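Local structure of acyl-coenzyme A oxidase 3 (Yarrowia lipolytica, 5YS9) at residues 302-316 / 405-419. The protein oxidises acyl-CoA substrates of different chain lengths to (2E)-enoyl-CoA with FAD and molecular oxygen, releasing hydrogen peroxide in peroxisomal beta-oxidation. Sequence-based numbering, arbitrary orientation.
Sequences LIGGRVTMIADSFFV and FASSAGLKAFTTWTC
The guanidinium of R306 lies flat against the ring of F405. The two planes are 4° apart, and R306 NH1 sits over the rim of the ring, 3.2 Å from F405 CE1. A409 CB touches the other face of the guanidinium, and S408 CB lies near its edge. R306 thus packs as a knob into the hole formed by F405, S408, A409 and K412. Its chain is extended from CG to NE, which carries the charged end across to the ring. Cut back to alanine, this position would probably leave the hole unfilled and the F405 ring without the flat group over its face.

Apolar contacts extend the seam. L302 meets the F405 ring obliquely, and I303 CG1 reaches its edge. I310 CD1 lies 3.6 Å from L411 CB. M309 and K412 run side by side, with M309 SD 3.7 Å from K412 CE. V316 CB meets C419 SG at the same distance.

Polar atoms are tucked in between. S313 OG is 2.9 Å from T415 O. T415 OG1 faces I310 but bonds back to L411 O at 2.6 Å. It shares that carbonyl with T415 N, which arrives from the opposite face. The buried NZ of K412 is hydrogen-bonded to Q451 O, W454 O, G456 O and N458 OD1.

The two segments run nearly parallel, at 19°, with axes 8.6 Å apart. They pair helices 300-330 and 391-428 in the C-alpha1 domain, with the K412 side chain about 8 Å from a bound FAD. W448 of helix 441-448 packs on S313, V316 and C419, while I303 touches helix 349-385.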
# COMPACT_ATOMS: atom_id res chain seq x y z
N LEU A 302 12.71 -6.01 25.14
CA LEU A 302 12.70 -6.44 23.75
C LEU A 302 11.42 -7.15 23.34
O LEU A 302 10.91 -6.91 22.27
CB LEU A 302 13.88 -7.34 23.47
CG LEU A 302 15.14 -6.56 23.14
CD1 LEU A 302 16.34 -7.39 23.52
CD2 LEU A 302 15.16 -6.20 21.67
N ILE A 303 10.92 -8.01 24.20
CA ILE A 303 9.65 -8.65 23.95
C ILE A 303 8.56 -7.61 24.06
O ILE A 303 7.63 -7.60 23.27
CB ILE A 303 9.40 -9.81 24.92
CG1 ILE A 303 10.32 -10.97 24.57
CG2 ILE A 303 7.97 -10.28 24.85
CD1 ILE A 303 10.45 -12.00 25.67
N GLY A 304 8.69 -6.73 25.03
CA GLY A 304 7.70 -5.72 25.31
C GLY A 304 7.52 -4.77 24.15
O GLY A 304 6.43 -4.36 23.86
N GLY A 305 8.61 -4.42 23.49
CA GLY A 305 8.57 -3.56 22.34
C GLY A 305 7.85 -4.21 21.19
O GLY A 305 7.09 -3.57 20.50
N ARG A 306 8.11 -5.48 20.99
CA ARG A 306 7.39 -6.22 19.96
C ARG A 306 5.91 -6.49 20.27
O ARG A 306 5.08 -6.42 19.36
CB ARG A 306 8.13 -7.51 19.64
CG ARG A 306 9.39 -7.17 18.91
CD ARG A 306 10.25 -8.38 18.69
NE ARG A 306 11.54 -8.06 18.09
CZ ARG A 306 12.50 -8.96 17.96
NH1 ARG A 306 12.31 -10.20 18.39
NH2 ARG A 306 13.68 -8.62 17.42
N VAL A 307 5.58 -6.78 21.52
CA VAL A 307 4.19 -7.04 21.91
C VAL A 307 3.36 -5.77 21.70
O VAL A 307 2.20 -5.85 21.25
CB VAL A 307 4.06 -7.53 23.38
CG1 VAL A 307 2.60 -7.63 23.80
CG2 VAL A 307 4.76 -8.88 23.59
N THR A 308 3.96 -4.62 22.05
CA THR A 308 3.37 -3.30 21.82
C THR A 308 2.99 -3.06 20.35
O THR A 308 1.91 -2.55 20.05
CB THR A 308 4.27 -2.16 22.36
OG1 THR A 308 4.25 -2.19 23.78
CG2 THR A 308 3.77 -0.75 21.94
N MET A 309 3.86 -3.47 19.44
CA MET A 309 3.64 -3.27 18.01
C MET A 309 2.59 -4.21 17.42
O MET A 309 1.87 -3.89 16.42
CB MET A 309 4.95 -3.43 17.28
CG MET A 309 6.00 -2.50 17.81
SD MET A 309 7.30 -2.28 16.61
CE MET A 309 6.48 -1.14 15.53
N ILE A 310 2.52 -5.38 18.03
CA ILE A 310 1.54 -6.38 17.65
C ILE A 310 0.18 -5.85 18.05
O ILE A 310 -0.72 -5.91 17.24
CB ILE A 310 1.81 -7.75 18.30
CG1 ILE A 310 3.12 -8.31 17.77
CG2 ILE A 310 0.70 -8.73 17.95
CD1 ILE A 310 3.77 -9.26 18.75
N ALA A 311 0.06 -5.36 19.29
CA ALA A 311 -1.11 -4.63 19.76
C ALA A 311 -1.46 -3.36 18.92
O ALA A 311 -2.61 -3.18 18.58
CB ALA A 311 -0.97 -4.28 21.23
N ASP A 312 -0.48 -2.52 18.59
CA ASP A 312 -0.70 -1.36 17.69
C ASP A 312 -1.36 -1.81 16.39
O ASP A 312 -2.18 -1.08 15.85
CB ASP A 312 0.63 -0.63 17.32
CG ASP A 312 1.25 0.16 18.47
OD1 ASP A 312 0.55 0.37 19.47
OD2 ASP A 312 2.46 0.56 18.40
N SER A 313 -0.97 -2.97 15.86
CA SER A 313 -1.54 -3.45 14.62
C SER A 313 -3.05 -3.68 14.81
O SER A 313 -3.89 -3.39 13.90
CB SER A 313 -0.83 -4.71 14.10
OG SER A 313 0.53 -4.44 13.77
N PHE A 314 -3.39 -4.16 15.99
CA PHE A 314 -4.78 -4.30 16.35
C PHE A 314 -5.48 -2.96 16.44
O PHE A 314 -6.52 -2.73 15.79
CB PHE A 314 -4.94 -5.06 17.67
CG PHE A 314 -6.29 -4.88 18.29
CD1 PHE A 314 -7.38 -5.51 17.74
CD2 PHE A 314 -6.47 -4.01 19.36
CE1 PHE A 314 -8.64 -5.34 18.28
CE2 PHE A 314 -7.74 -3.82 19.91
CZ PHE A 314 -8.83 -4.50 19.37
N PHE A 315 -4.93 -2.11 17.29
CA PHE A 315 -5.47 -0.82 17.55
C PHE A 315 -5.76 0.04 16.31
O PHE A 315 -6.76 0.74 16.29
CB PHE A 315 -4.56 -0.06 18.51
CG PHE A 315 -4.71 -0.47 19.95
CD1 PHE A 315 -5.96 -0.39 20.59
CD2 PHE A 315 -3.63 -0.97 20.67
CE1 PHE A 315 -6.10 -0.75 21.92
CE2 PHE A 315 -3.76 -1.35 22.01
CZ PHE A 315 -4.99 -1.24 22.63
N VAL A 316 -4.89 -0.01 15.30
CA VAL A 316 -5.14 0.68 14.04
C VAL A 316 -6.12 -0.08 13.16
O VAL A 316 -7.02 0.52 12.61
CB VAL A 316 -3.83 1.01 13.26
CG1 VAL A 316 -4.10 1.70 11.91
CG2 VAL A 316 -3.00 1.94 14.10
N PHE A 405 11.17 -14.59 22.50
CA PHE A 405 11.76 -13.49 21.82
C PHE A 405 11.75 -13.79 20.32
O PHE A 405 11.37 -12.96 19.52
CB PHE A 405 13.18 -13.27 22.34
CG PHE A 405 13.85 -12.06 21.77
CD1 PHE A 405 13.21 -10.84 21.76
CD2 PHE A 405 15.11 -12.16 21.22
CE1 PHE A 405 13.83 -9.73 21.22
CE2 PHE A 405 15.73 -11.06 20.69
CZ PHE A 405 15.09 -9.84 20.68
N ALA A 406 12.11 -15.01 19.95
CA ALA A 406 12.20 -15.37 18.55
C ALA A 406 10.89 -15.32 17.78
O ALA A 406 10.83 -14.83 16.67
CB ALA A 406 12.83 -16.74 18.41
N SER A 407 9.84 -15.83 18.39
CA SER A 407 8.50 -15.85 17.83
C SER A 407 7.97 -14.44 17.70
O SER A 407 7.12 -14.16 16.90
CB SER A 407 7.60 -16.67 18.72
OG SER A 407 7.27 -17.87 18.06
N SER A 408 8.50 -13.58 18.54
CA SER A 408 8.17 -12.18 18.59
C SER A 408 8.51 -11.50 17.29
O SER A 408 7.78 -10.66 16.83
CB SER A 408 9.02 -11.53 19.65
OG SER A 408 8.21 -11.03 20.67
N ALA A 409 9.64 -11.87 16.71
CA ALA A 409 10.07 -11.23 15.50
C ALA A 409 9.08 -11.46 14.39
O ALA A 409 8.72 -10.54 13.71
CB ALA A 409 11.44 -11.73 15.10
N GLY A 410 8.60 -12.69 14.25
CA GLY A 410 7.65 -12.98 13.19
C GLY A 410 6.31 -12.30 13.35
O GLY A 410 5.75 -11.76 12.41
N LEU A 411 5.80 -12.33 14.57
CA LEU A 411 4.55 -11.68 14.89
C LEU A 411 4.59 -10.16 14.62
O LEU A 411 3.66 -9.63 14.02
CB LEU A 411 4.20 -11.91 16.34
CG LEU A 411 3.16 -12.97 16.77
CD1 LEU A 411 2.72 -13.96 15.75
CD2 LEU A 411 3.67 -13.72 17.99
N LYS A 412 5.63 -9.49 15.07
CA LYS A 412 5.85 -8.09 14.72
C LYS A 412 5.83 -7.89 13.19
O LYS A 412 5.10 -7.04 12.70
CB LYS A 412 7.17 -7.53 15.29
CG LYS A 412 7.32 -6.04 15.05
CD LYS A 412 8.05 -5.71 13.75
CE LYS A 412 8.21 -4.22 13.60
NZ LYS A 412 8.96 -3.88 12.37
N ALA A 413 6.62 -8.69 12.46
CA ALA A 413 6.74 -8.53 11.01
C ALA A 413 5.39 -8.63 10.34
O ALA A 413 4.97 -7.69 9.68
CB ALA A 413 7.69 -9.53 10.39
N PHE A 414 4.71 -9.75 10.58
CA PHE A 414 3.47 -10.06 9.87
C PHE A 414 2.23 -9.27 10.29
O PHE A 414 1.38 -8.98 9.45
CB PHE A 414 3.21 -11.59 9.87
CG PHE A 414 4.13 -12.31 8.92
CD1 PHE A 414 3.92 -12.24 7.55
CD2 PHE A 414 5.27 -13.00 9.39
CE1 PHE A 414 4.78 -12.87 6.66
CE2 PHE A 414 6.14 -13.63 8.52
CZ PHE A 414 5.91 -13.56 7.14
N THR A 415 2.14 -8.92 11.57
CA THR A 415 1.03 -8.12 12.04
C THR A 415 1.21 -6.68 11.56
O THR A 415 0.24 -5.99 11.28
CB THR A 415 0.78 -8.21 13.59
OG1 THR A 415 1.89 -7.71 14.36
CG2 THR A 415 0.44 -9.60 14.02
N THR A 416 2.44 -6.20 11.45
CA THR A 416 2.61 -4.87 10.88
C THR A 416 2.26 -4.85 9.40
O THR A 416 1.47 -4.00 8.99
CB THR A 416 3.96 -4.21 11.22
OG1 THR A 416 5.06 -5.00 10.77
CG2 THR A 416 4.02 -4.01 12.70
N TRP A 417 2.80 -5.79 8.61
CA TRP A 417 2.40 -5.90 7.21
C TRP A 417 0.89 -6.11 7.01
O TRP A 417 0.28 -5.51 6.12
CB TRP A 417 3.12 -7.05 6.50
CG TRP A 417 4.47 -6.78 5.96
CD1 TRP A 417 4.95 -5.61 5.38
CD2 TRP A 417 5.53 -7.70 5.91
NE1 TRP A 417 6.25 -5.77 4.99
CE2 TRP A 417 6.63 -7.06 5.28
CE3 TRP A 417 5.67 -9.03 6.33
CZ2 TRP A 417 7.85 -7.70 5.06
CZ3 TRP A 417 6.90 -9.67 6.10
CH2 TRP A 417 7.96 -9.00 5.48
N THR A 418 0.30 -6.96 7.84
CA THR A 418 -1.11 -7.22 7.75
C THR A 418 -1.94 -5.95 8.03
O THR A 418 -2.88 -5.70 7.29
CB THR A 418 -1.52 -8.38 8.67
OG1 THR A 418 -0.96 -9.59 8.14
CG2 THR A 418 -3.03 -8.54 8.67
N CYS A 419 -1.56 -5.17 9.05
CA CYS A 419 -2.23 -3.92 9.33
C CYS A 419 -2.20 -3.00 8.09
O CYS A 419 -3.21 -2.38 7.75
CB CYS A 419 -1.67 -3.22 10.60
SG CYS A 419 -2.44 -1.59 10.96